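Local coordinates for Tv2483 (Treponema vincentii, PDB 6DET), which binds L-arginine with high selectivity as a treponemal lipoprotein, probably delivering it to an ABC transporter for uptake, at residues V59-R72 with M241-F255. Numbering follows the deposited sequence.
Sequences VGYDIDIFTELCRR and MNEDETIPNFSRKWF
Tyr61 and Phe250 interlock the nearly antiparallel helices 61-72 and 246-255 as knobs into holes; Met241, from the end of helix 228-243, is a third knob, among Ile65, Glu68, Leu69 and Arg72. The Tyr61 ring, swung out by a chi1 of -174° that sets CG opposite the backbone N, enters the hole between Ile247, Phe250, Ser251 and Phe255. Phe255 turns its edge onto one face in a T-shaped stack, centroids 5.1 Å apart, and Ile65 CD1 lies over the opposite face, toward the rim. The Phe250 ring takes Asp64 CB squarely over its centre, a CH-pi contact. Gly60 CA lies over the indole face of Trp254, 3.4 Å from CZ2; glycine suits its backbone angles (phi 145°), at which a side chain would jam against Val59 O. Flexible Met241 bends at its last torsion, bringing CE within 3.6 Å of Glu68 CG.

Polar groups clamp both ends. Asp64 OD2 forms a salt bridge with Lys253 NZ (2.6 Å) and accepts a neutral hydrogen bond from Trp254 NE1 (2.8 Å), above the carboxylate plane. In a second salt bridge, Arg72 grips Asp244 OD2 end-on with NH1 (2.9 Å) and NH2, while Met241 CG covers one guanidinium face. Glu68 OE2 takes Arg72 NE, fixing the guanidinium's rotation; NH1 also salt-bridges Glu240. Asp244 OD1 accepts from Thr246 N, closing an Asx turn that leads into helix 246-255. The last helix thus packs against helix 61-73 on the flank of the α/β fold of family 3 solute-binding proteins.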
ATOM      1  N   VAL A  59      13.230  -0.268  -5.428  1.00 35.27           N
ATOM      2  CA  VAL A  59      12.692  -0.904  -6.625  1.00 36.41           C
ATOM      3  C   VAL A  59      11.283  -1.362  -6.308  1.00 35.57           C
ATOM      4  O   VAL A  59      10.890  -1.465  -5.143  1.00 35.35           O
ATOM      5  CB  VAL A  59      13.545  -2.101  -7.096  1.00 44.18           C
ATOM      6  CG1 VAL A  59      14.917  -1.630  -7.566  1.00 50.04           C
ATOM      7  CG2 VAL A  59      13.693  -3.129  -5.973  1.00 38.34           C
ATOM      8  N   GLY A  60      10.514  -1.626  -7.362  1.00 31.62           N
ATOM      9  CA  GLY A  60       9.235  -2.253  -7.155  1.00 32.70           C
ATOM     10  C   GLY A  60       8.209  -1.758  -8.145  1.00 31.72           C
ATOM     11  O   GLY A  60       8.498  -0.913  -9.000  1.00 33.41           O
ATOM     12  N   TYR A  61       7.008  -2.316  -8.021  1.00 28.87           N
ATOM     13  CA  TYR A  61       5.916  -2.003  -8.936  1.00 26.24           C
ATOM     14  C   TYR A  61       5.595  -0.516  -8.910  1.00 30.02           C
ATOM     15  O   TYR A  61       5.446   0.113  -9.963  1.00 33.00           O
ATOM     16  CB  TYR A  61       4.697  -2.817  -8.545  1.00 29.05           C
ATOM     17  CG  TYR A  61       3.514  -2.716  -9.472  1.00 28.32           C
ATOM     18  CD1 TYR A  61       3.613  -3.079 -10.817  1.00 29.09           C
ATOM     19  CD2 TYR A  61       2.275  -2.317  -8.987  1.00 35.32           C
ATOM     20  CE1 TYR A  61       2.493  -3.025 -11.670  1.00 33.21           C
ATOM     21  CE2 TYR A  61       1.161  -2.274  -9.821  1.00 29.50           C
ATOM     22  CZ  TYR A  61       1.286  -2.633 -11.162  1.00 30.21           C
ATOM     23  OH  TYR A  61       0.213  -2.612 -12.020  1.00 32.32           O
ATOM     24  N   ASP A  62       5.432   0.053  -7.705  1.00 29.88           N
ATOM     25  CA  ASP A  62       5.095   1.472  -7.584  1.00 30.84           C
ATOM     26  C   ASP A  62       6.228   2.328  -8.110  1.00 29.04           C
ATOM     27  O   ASP A  62       5.997   3.386  -8.693  1.00 30.02           O
ATOM     28  CB  ASP A  62       4.819   1.861  -6.132  1.00 29.17           C
ATOM     29  CG  ASP A  62       3.506   1.353  -5.593  1.00 30.00           C
ATOM     30  OD1 ASP A  62       2.714   0.727  -6.338  1.00 30.72           O
ATOM     31  OD2 ASP A  62       3.244   1.615  -4.396  1.00 30.22           O
ATOM     32  N   ILE A  63       7.462   1.872  -7.916  1.00 33.65           N
ATOM     33  CA  ILE A  63       8.621   2.629  -8.362  1.00 29.93           C
ATOM     34  C   ILE A  63       8.691   2.633  -9.878  1.00 32.10           C
ATOM     35  O   ILE A  63       8.984   3.662 -10.501  1.00 32.54           O
ATOM     36  CB  ILE A  63       9.899   2.017  -7.744  1.00 34.68           C
ATOM     37  CG1 ILE A  63       9.733   1.793  -6.232  1.00 34.56           C
ATOM     38  CG2 ILE A  63      11.094   2.866  -8.047  1.00 35.72           C
ATOM     39  CD1 ILE A  63       9.427   3.022  -5.429  1.00 36.35           C
ATOM     40  N   ASP A  64       8.428   1.481 -10.508  1.00 32.14           N
ATOM     41  CA  ASP A  64       8.474   1.442 -11.961  1.00 31.52           C
ATOM     42  C   ASP A  64       7.399   2.353 -12.550  1.00 34.34           C
ATOM     43  O   ASP A  64       7.645   3.082 -13.519  1.00 32.80           O
ATOM     44  CB  ASP A  64       8.290   0.007 -12.452  1.00 33.83           C
ATOM     45  CG  ASP A  64       9.563  -0.824 -12.343  1.00 35.42           C
ATOM     46  OD1 ASP A  64      10.639  -0.263 -12.094  1.00 34.41           O
ATOM     47  OD2 ASP A  64       9.470  -2.045 -12.535  1.00 38.25           O
ATOM     48  N   ILE A  65       6.209   2.352 -11.940  1.00 31.19           N
ATOM     49  CA  ILE A  65       5.120   3.211 -12.416  1.00 28.37           C
ATOM     50  C   ILE A  65       5.539   4.680 -12.356  1.00 30.22           C
ATOM     51  O   ILE A  65       5.427   5.424 -13.344  1.00 32.46           O
ATOM     52  CB  ILE A  65       3.828   2.958 -11.610  1.00 29.07           C
ATOM     53  CG1 ILE A  65       3.254   1.562 -11.897  1.00 31.06           C
ATOM     54  CG2 ILE A  65       2.768   4.007 -11.955  1.00 29.51           C
ATOM     55  CD1 ILE A  65       2.123   1.117 -10.981  1.00 33.13           C
ATOM     56  N   PHE A  66       5.992   5.139 -11.187  1.00 30.27           N
ATOM     57  CA  PHE A  66       6.258   6.565 -11.048  1.00 32.19           C
ATOM     58  C   PHE A  66       7.513   6.981 -11.788  1.00 33.25           C
ATOM     59  O   PHE A  66       7.597   8.120 -12.260  1.00 33.40           O
ATOM     60  CB  PHE A  66       6.347   6.950  -9.565  1.00 32.68           C
ATOM     61  CG  PHE A  66       5.027   7.379  -8.994  1.00 29.93           C
ATOM     62  CD1 PHE A  66       4.529   8.638  -9.259  1.00 34.68           C
ATOM     63  CD2 PHE A  66       4.255   6.510  -8.242  1.00 34.66           C
ATOM     64  CE1 PHE A  66       3.297   9.043  -8.769  1.00 36.51           C
ATOM     65  CE2 PHE A  66       3.036   6.922  -7.739  1.00 31.55           C
ATOM     66  CZ  PHE A  66       2.552   8.170  -7.999  1.00 34.83           C
ATOM     67  N   THR A  67       8.495   6.084 -11.935  1.00 36.95           N
ATOM     68  CA  THR A  67       9.687   6.446 -12.698  1.00 34.60           C
ATOM     69  C   THR A  67       9.330   6.735 -14.154  1.00 37.37           C
ATOM     70  O   THR A  67       9.806   7.716 -14.743  1.00 34.58           O
ATOM     71  CB  THR A  67      10.730   5.327 -12.610  1.00 36.83           C
ATOM     72  OG1 THR A  67      11.150   5.154 -11.247  1.00 37.46           O
ATOM     73  CG2 THR A  67      11.948   5.653 -13.460  1.00 37.40           C
ATOM     74  N   GLU A  68       8.486   5.885 -14.754  1.00 35.96           N
ATOM     75  CA  GLU A  68       8.123   6.043 -16.159  1.00 37.30           C
ATOM     76  C   GLU A  68       7.138   7.192 -16.337  1.00 36.62           C
ATOM     77  O   GLU A  68       7.240   7.960 -17.301  1.00 35.05           O
ATOM     78  CB  GLU A  68       7.539   4.729 -16.697  1.00 37.16           C
ATOM     79  CG  GLU A  68       6.960   4.828 -18.106  1.00 36.03           C
ATOM     80  CD  GLU A  68       7.980   5.238 -19.149  1.00 36.07           C
ATOM     81  OE1 GLU A  68       9.194   5.320 -18.837  1.00 42.44           O
ATOM     82  OE2 GLU A  68       7.562   5.490 -20.311  1.00 41.20           O
ATOM     83  N   LEU A  69       6.190   7.328 -15.412  1.00 32.66           N
ATOM     84  CA  LEU A  69       5.259   8.443 -15.459  1.00 40.74           C
ATOM     85  C   LEU A  69       6.002   9.776 -15.444  1.00 40.48           C
ATOM     86  O   LEU A  69       5.728  10.660 -16.261  1.00 32.28           O
ATOM     87  CB  LEU A  69       4.303   8.351 -14.287  1.00 34.27           C
ATOM     88  CG  LEU A  69       3.350   9.529 -14.196  1.00 49.14           C
ATOM     89  CD1 LEU A  69       1.913   9.059 -14.202  1.00 58.20           C
ATOM     90  CD2 LEU A  69       3.678  10.266 -12.932  1.00 46.78           C
ATOM     91  N   CYS A  70       6.951   9.938 -14.512  1.00 33.02           N
ATOM     92  CA  CYS A  70       7.698  11.191 -14.444  1.00 29.61           C
ATOM     93  C   CYS A  70       8.564  11.375 -15.682  1.00 32.74           C
ATOM     94  O   CYS A  70       8.716  12.498 -16.185  1.00 35.97           O
ATOM     95  CB  CYS A  70       8.542  11.215 -13.153  1.00 29.66           C
ATOM     96  SG  CYS A  70       7.605  11.459 -11.672  1.00 35.31           S
ATOM     97  N   ARG A  71       9.103  10.280 -16.231  1.00 34.44           N
ATOM     98  CA  ARG A  71       9.863  10.420 -17.461  1.00 35.22           C
ATOM     99  C   ARG A  71       8.991  11.017 -18.554  1.00 36.94           C
ATOM    100  O   ARG A  71       9.402  11.944 -19.252  1.00 38.84           O
ATOM    101  CB  ARG A  71      10.429   9.083 -17.928  1.00 41.15           C
ATOM    102  CG  ARG A  71      11.332   9.248 -19.158  1.00 46.87           C
ATOM    103  CD  ARG A  71      11.698   7.915 -19.762  1.00 47.59           C
ATOM    104  NE  ARG A  71      10.547   7.312 -20.423  1.00 43.38           N
ATOM    105  CZ  ARG A  71      10.142   7.634 -21.650  1.00 49.82           C
ATOM    106  NH1 ARG A  71      10.804   8.537 -22.347  1.00 49.73           N
ATOM    107  NH2 ARG A  71       9.074   7.053 -22.180  1.00 44.02           N
ATOM    108  N   ARG A  72       7.778  10.490 -18.710  1.00 37.63           N
ATOM    109  CA  ARG A  72       6.888  11.006 -19.748  1.00 38.33           C
ATOM    110  C   ARG A  72       6.496  12.455 -19.493  1.00 35.89           C
ATOM    111  O   ARG A  72       6.243  13.201 -20.453  1.00 40.25           O
ATOM    112  CB  ARG A  72       5.636  10.132 -19.843  1.00 40.63           C
ATOM    113  CG  ARG A  72       5.919   8.762 -20.411  1.00 33.25           C
ATOM    114  CD  ARG A  72       4.665   7.900 -20.574  1.00 38.15           C
ATOM    115  NE  ARG A  72       5.014   6.524 -20.900  1.00 40.70           N
ATOM    116  CZ  ARG A  72       4.222   5.675 -21.550  1.00 43.15           C
ATOM    117  NH1 ARG A  72       3.021   6.063 -21.965  1.00 38.60           N
ATOM    118  NH2 ARG A  72       4.631   4.431 -21.777  1.00 44.74           N
ATOM    119  N   MET A 241      -0.239   4.888 -19.963  1.00 31.90           N
ATOM    120  CA  MET A 241       0.693   3.821 -19.621  1.00 30.18           C
ATOM    121  C   MET A 241      -0.023   2.494 -19.409  1.00 30.76           C
ATOM    122  O   MET A 241       0.603   1.431 -19.526  1.00 32.79           O
ATOM    123  CB  MET A 241       1.479   4.186 -18.348  1.00 31.30           C
ATOM    124  CG  MET A 241       2.476   5.285 -18.544  1.00 35.49           C
ATOM    125  SD  MET A 241       3.131   5.940 -16.984  1.00 32.96           S
ATOM    126  CE  MET A 241       3.861   4.476 -16.300  1.00 32.16           C
ATOM    127  N   ASN A 242      -1.314   2.529 -19.077  1.00 29.24           N
ATOM    128  CA  ASN A 242      -2.060   1.287 -18.901  1.00 33.21           C
ATOM    129  C   ASN A 242      -2.551   0.766 -20.237  1.00 34.17           C
ATOM    130  O   ASN A 242      -2.449  -0.434 -20.514  1.00 33.37           O
ATOM    131  CB  ASN A 242      -3.235   1.496 -17.952  1.00 32.83           C
ATOM    132  CG  ASN A 242      -3.736   0.193 -17.372  1.00 32.48           C
ATOM    133  OD1 ASN A 242      -2.992  -0.506 -16.691  1.00 33.38           O
ATOM    134  ND2 ASN A 242      -4.987  -0.156 -17.661  1.00 29.94           N
ATOM    135  N   GLU A 243      -3.083   1.664 -21.077  1.00 31.10           N
ATOM    136  CA  GLU A 243      -3.603   1.252 -22.379  1.00 31.97           C
ATOM    137  C   GLU A 243      -2.495   0.737 -23.277  1.00 31.43           C
ATOM    138  O   GLU A 243      -2.718  -0.189 -24.061  1.00 38.05           O
ATOM    139  CB  GLU A 243      -4.315   2.416 -23.060  1.00 32.29           C
ATOM    140  CG  GLU A 243      -4.658   2.177 -24.542  1.00 32.63           C
ATOM    141  CD  GLU A 243      -5.529   0.978 -24.747  1.00 39.00           C
ATOM    142  OE1 GLU A 243      -6.250   0.639 -23.800  1.00 35.31           O
ATOM    143  OE2 GLU A 243      -5.520   0.399 -25.865  1.00 35.59           O
ATOM    144  N   ASP A 244      -1.297   1.334 -23.196  1.00 32.91           N
ATOM    145  CA  ASP A 244      -0.207   0.941 -24.074  1.00 35.91           C
ATOM    146  C   ASP A 244       0.595  -0.227 -23.515  1.00 31.43           C
ATOM    147  O   ASP A 244       1.630  -0.572 -24.088  1.00 34.87           O
ATOM    148  CB  ASP A 244       0.711   2.133 -24.405  1.00 35.49           C
ATOM    149  CG  ASP A 244       1.656   2.549 -23.273  1.00 39.64           C
ATOM    150  OD1 ASP A 244       1.795   1.827 -22.271  1.00 35.75           O
ATOM    151  OD2 ASP A 244       2.309   3.625 -23.437  1.00 37.43           O
ATOM    152  N   GLU A 245       0.127  -0.840 -22.428  1.00 32.55           N
ATOM    153  CA  GLU A 245       0.602  -2.108 -21.859  1.00 40.23           C
ATOM    154  C   GLU A 245       1.865  -1.934 -21.028  1.00 35.80           C
ATOM    155  O   GLU A 245       2.406  -2.950 -20.537  1.00 33.33           O
ATOM    156  CB  GLU A 245       0.853  -3.188 -22.921  1.00 49.02           C
ATOM    157  CG  GLU A 245      -0.438  -3.835 -23.419  1.00 76.31           C
ATOM    158  CD  GLU A 245      -1.120  -4.673 -22.342  1.00100.65           C
ATOM    159  OE1 GLU A 245      -0.445  -5.547 -21.760  1.00125.87           O
ATOM    160  OE2 GLU A 245      -2.321  -4.452 -22.068  1.00103.78           O
ATOM    161  N   THR A 246       2.346  -0.707 -20.824  1.00 31.87           N
ATOM    162  CA  THR A 246       3.529  -0.516 -19.981  1.00 36.87           C
ATOM    163  C   THR A 246       3.258  -0.982 -18.557  1.00 32.73           C
ATOM    164  O   THR A 246       4.058  -1.720 -17.964  1.00 34.87           O
ATOM    165  CB  THR A 246       3.958   0.953 -19.986  1.00 35.93           C
ATOM    166  OG1 THR A 246       4.257   1.359 -21.324  1.00 41.24           O
ATOM    167  CG2 THR A 246       5.204   1.157 -19.136  1.00 33.86           C
ATOM    168  N   ILE A 247       2.123  -0.582 -17.992  1.00 35.64           N
ATOM    169  CA  ILE A 247       1.851  -0.918 -16.598  1.00 31.37           C
ATOM    170  C   ILE A 247       1.474  -2.396 -16.499  1.00 33.78           C
ATOM    171  O   ILE A 247       1.996  -3.100 -15.616  1.00 31.03           O
ATOM    172  CB  ILE A 247       0.782   0.009 -15.998  1.00 32.28           C
ATOM    173  CG1 ILE A 247       1.407   1.382 -15.758  1.00 29.72           C
ATOM    174  CG2 ILE A 247       0.284  -0.555 -14.664  1.00 29.85           C
ATOM    175  CD1 ILE A 247       0.464   2.482 -15.257  1.00 31.57           C
ATOM    176  N   PRO A 248       0.606  -2.923 -17.376  1.00 30.04           N
ATOM    177  CA  PRO A 248       0.367  -4.377 -17.370  1.00 30.13           C
ATOM    178  C   PRO A 248       1.644  -5.189 -17.416  1.00 34.24           C
ATOM    179  O   PRO A 248       1.750  -6.228 -16.757  1.00 36.00           O
ATOM    180  CB  PRO A 248      -0.488  -4.577 -18.627  1.00 33.10           C
ATOM    181  CG  PRO A 248      -1.315  -3.303 -18.689  1.00 31.94           C
ATOM    182  CD  PRO A 248      -0.330  -2.228 -18.288  1.00 30.47           C
ATOM    183  N   ASN A 249       2.622  -4.742 -18.191  1.00 33.93           N
ATOM    184  CA  ASN A 249       3.872  -5.471 -18.269  1.00 34.43           C
ATOM    185  C   ASN A 249       4.717  -5.284 -17.017  1.00 32.88           C
ATOM    186  O   ASN A 249       5.399  -6.226 -16.605  1.00 38.75           O
ATOM    187  CB  ASN A 249       4.632  -5.070 -19.527  1.00 38.52           C
ATOM    188  CG  ASN A 249       4.082  -5.759 -20.760  1.00 39.86           C
ATOM    189  OD1 ASN A 249       3.382  -6.771 -20.652  1.00 39.84           O
ATOM    190  ND2 ASN A 249       4.374  -5.213 -21.930  1.00 39.46           N
ATOM    191  N   PHE A 250       4.667  -4.111 -16.379  1.00 36.85           N
ATOM    192  CA  PHE A 250       5.255  -3.989 -15.042  1.00 37.22           C
ATOM    193  C   PHE A 250       4.602  -4.981 -14.088  1.00 28.74           C
ATOM    194  O   PHE A 250       5.267  -5.579 -13.239  1.00 32.89           O
ATOM    195  CB  PHE A 250       5.083  -2.576 -14.459  1.00 39.04           C
ATOM    196  CG  PHE A 250       5.931  -1.467 -15.106  1.00 34.63           C
ATOM    197  CD1 PHE A 250       7.162  -1.715 -15.703  1.00 37.89           C
ATOM    198  CD2 PHE A 250       5.475  -0.148 -15.057  1.00 32.04           C
ATOM    199  CE1 PHE A 250       7.913  -0.670 -16.255  1.00 39.35           C
ATOM    200  CE2 PHE A 250       6.214   0.876 -15.613  1.00 33.00           C
ATOM    201  CZ  PHE A 250       7.430   0.613 -16.211  1.00 36.64           C
ATOM    202  N   SER A 251       3.278  -5.114 -14.164  1.00 30.53           N
ATOM    203  CA  SER A 251       2.588  -6.049 -13.282  1.00 33.77           C
ATOM    204  C   SER A 251       3.039  -7.486 -13.535  1.00 32.92           C
ATOM    205  O   SER A 251       3.231  -8.267 -12.590  1.00 34.82           O
ATOM    206  CB  SER A 251       1.080  -5.918 -13.482  1.00 30.71           C
ATOM    207  OG  SER A 251       0.373  -6.832 -12.658  1.00 30.19           O
ATOM    208  N   ARG A 252       3.191  -7.862 -14.808  1.00 31.39           N
ATOM    209  CA  ARG A 252       3.639  -9.216 -15.131  1.00 37.36           C
ATOM    210  C   ARG A 252       5.048  -9.445 -14.599  1.00 41.42           C
ATOM    211  O   ARG A 252       5.354 -10.514 -14.066  1.00 38.16           O
ATOM    212  CB  ARG A 252       3.572  -9.446 -16.648  1.00 39.42           C
ATOM    213  CG  ARG A 252       2.148  -9.365 -17.215  1.00 40.09           C
ATOM    214  CD  ARG A 252       2.059  -9.773 -18.685  1.00 38.18           C
ATOM    215  NE  ARG A 252       0.669  -9.809 -19.115  1.00 35.44           N
ATOM    216  CZ  ARG A 252       0.057  -8.836 -19.792  1.00 38.65           C
ATOM    217  NH1 ARG A 252       0.718  -7.738 -20.144  1.00 36.70           N
ATOM    218  NH2 ARG A 252      -1.223  -8.960 -20.130  1.00 35.63           N
ATOM    219  N   LYS A 253       5.904  -8.430 -14.704  1.00 33.72           N
ATOM    220  CA  LYS A 253       7.253  -8.497 -14.140  1.00 36.12           C
ATOM    221  C   LYS A 253       7.227  -8.792 -12.649  1.00 42.26           C
ATOM    222  O   LYS A 253       7.975  -9.655 -12.158  1.00 41.50           O
ATOM    223  CB  LYS A 253       7.973  -7.176 -14.402  1.00 34.57           C
ATOM    224  CG  LYS A 253       9.349  -7.010 -13.748  1.00 40.99           C
ATOM    225  CD  LYS A 253       9.787  -5.526 -13.861  1.00 39.37           C
ATOM    226  CE  LYS A 253      11.066  -5.196 -13.115  1.00 49.95           C
ATOM    227  NZ  LYS A 253      11.370  -3.742 -13.258  1.00 42.93           N
ATOM    228  N   TRP A 254       6.398  -8.066 -11.901  1.00 34.21           N
ATOM    229  CA  TRP A 254       6.465  -8.113 -10.441  1.00 36.78           C
ATOM    230  C   TRP A 254       5.539  -9.156  -9.812  1.00 39.28           C
ATOM    231  O   TRP A 254       5.844  -9.665  -8.720  1.00 37.01           O
ATOM    232  CB  TRP A 254       6.134  -6.736  -9.867  1.00 33.73           C
ATOM    233  CG  TRP A 254       7.223  -5.743 -10.094  1.00 34.71           C
ATOM    234  CD1 TRP A 254       7.213  -4.697 -10.965  1.00 36.59           C
ATOM    235  CD2 TRP A 254       8.509  -5.726  -9.458  1.00 41.74           C
ATOM    236  NE1 TRP A 254       8.409  -4.017 -10.900  1.00 34.53           N
ATOM    237  CE2 TRP A 254       9.222  -4.635  -9.980  1.00 35.86           C
ATOM    238  CE3 TRP A 254       9.118  -6.525  -8.495  1.00 41.43           C
ATOM    239  CZ2 TRP A 254      10.521  -4.320  -9.561  1.00 37.28           C
ATOM    240  CZ3 TRP A 254      10.406  -6.214  -8.089  1.00 36.88           C
ATOM    241  CH2 TRP A 254      11.088  -5.128  -8.625  1.00 36.62           C
ATOM    242  N   PHE A 255       4.421  -9.482 -10.473  1.00 33.42           N
ATOM    243  CA  PHE A 255       3.394 -10.351  -9.925  1.00 34.97           C
ATOM    244  C   PHE A 255       3.204 -11.645 -10.706  1.00 35.44           C
ATOM    245  O   PHE A 255       2.533 -12.541 -10.205  1.00 36.20           O
ATOM    246  CB  PHE A 255       2.030  -9.625  -9.886  1.00 33.88           C
ATOM    247  CG  PHE A 255       1.997  -8.400  -8.995  1.00 32.49           C
ATOM    248  CD1 PHE A 255       2.062  -8.522  -7.616  1.00 33.44           C
ATOM    249  CD2 PHE A 255       1.885  -7.131  -9.553  1.00 33.02           C
ATOM    250  CE1 PHE A 255       2.056  -7.386  -6.795  1.00 31.55           C
ATOM    251  CE2 PHE A 255       1.837  -6.002  -8.747  1.00 32.45           C
ATOM    252  CZ  PHE A 255       1.939  -6.131  -7.362  1.00 33.50           C
TER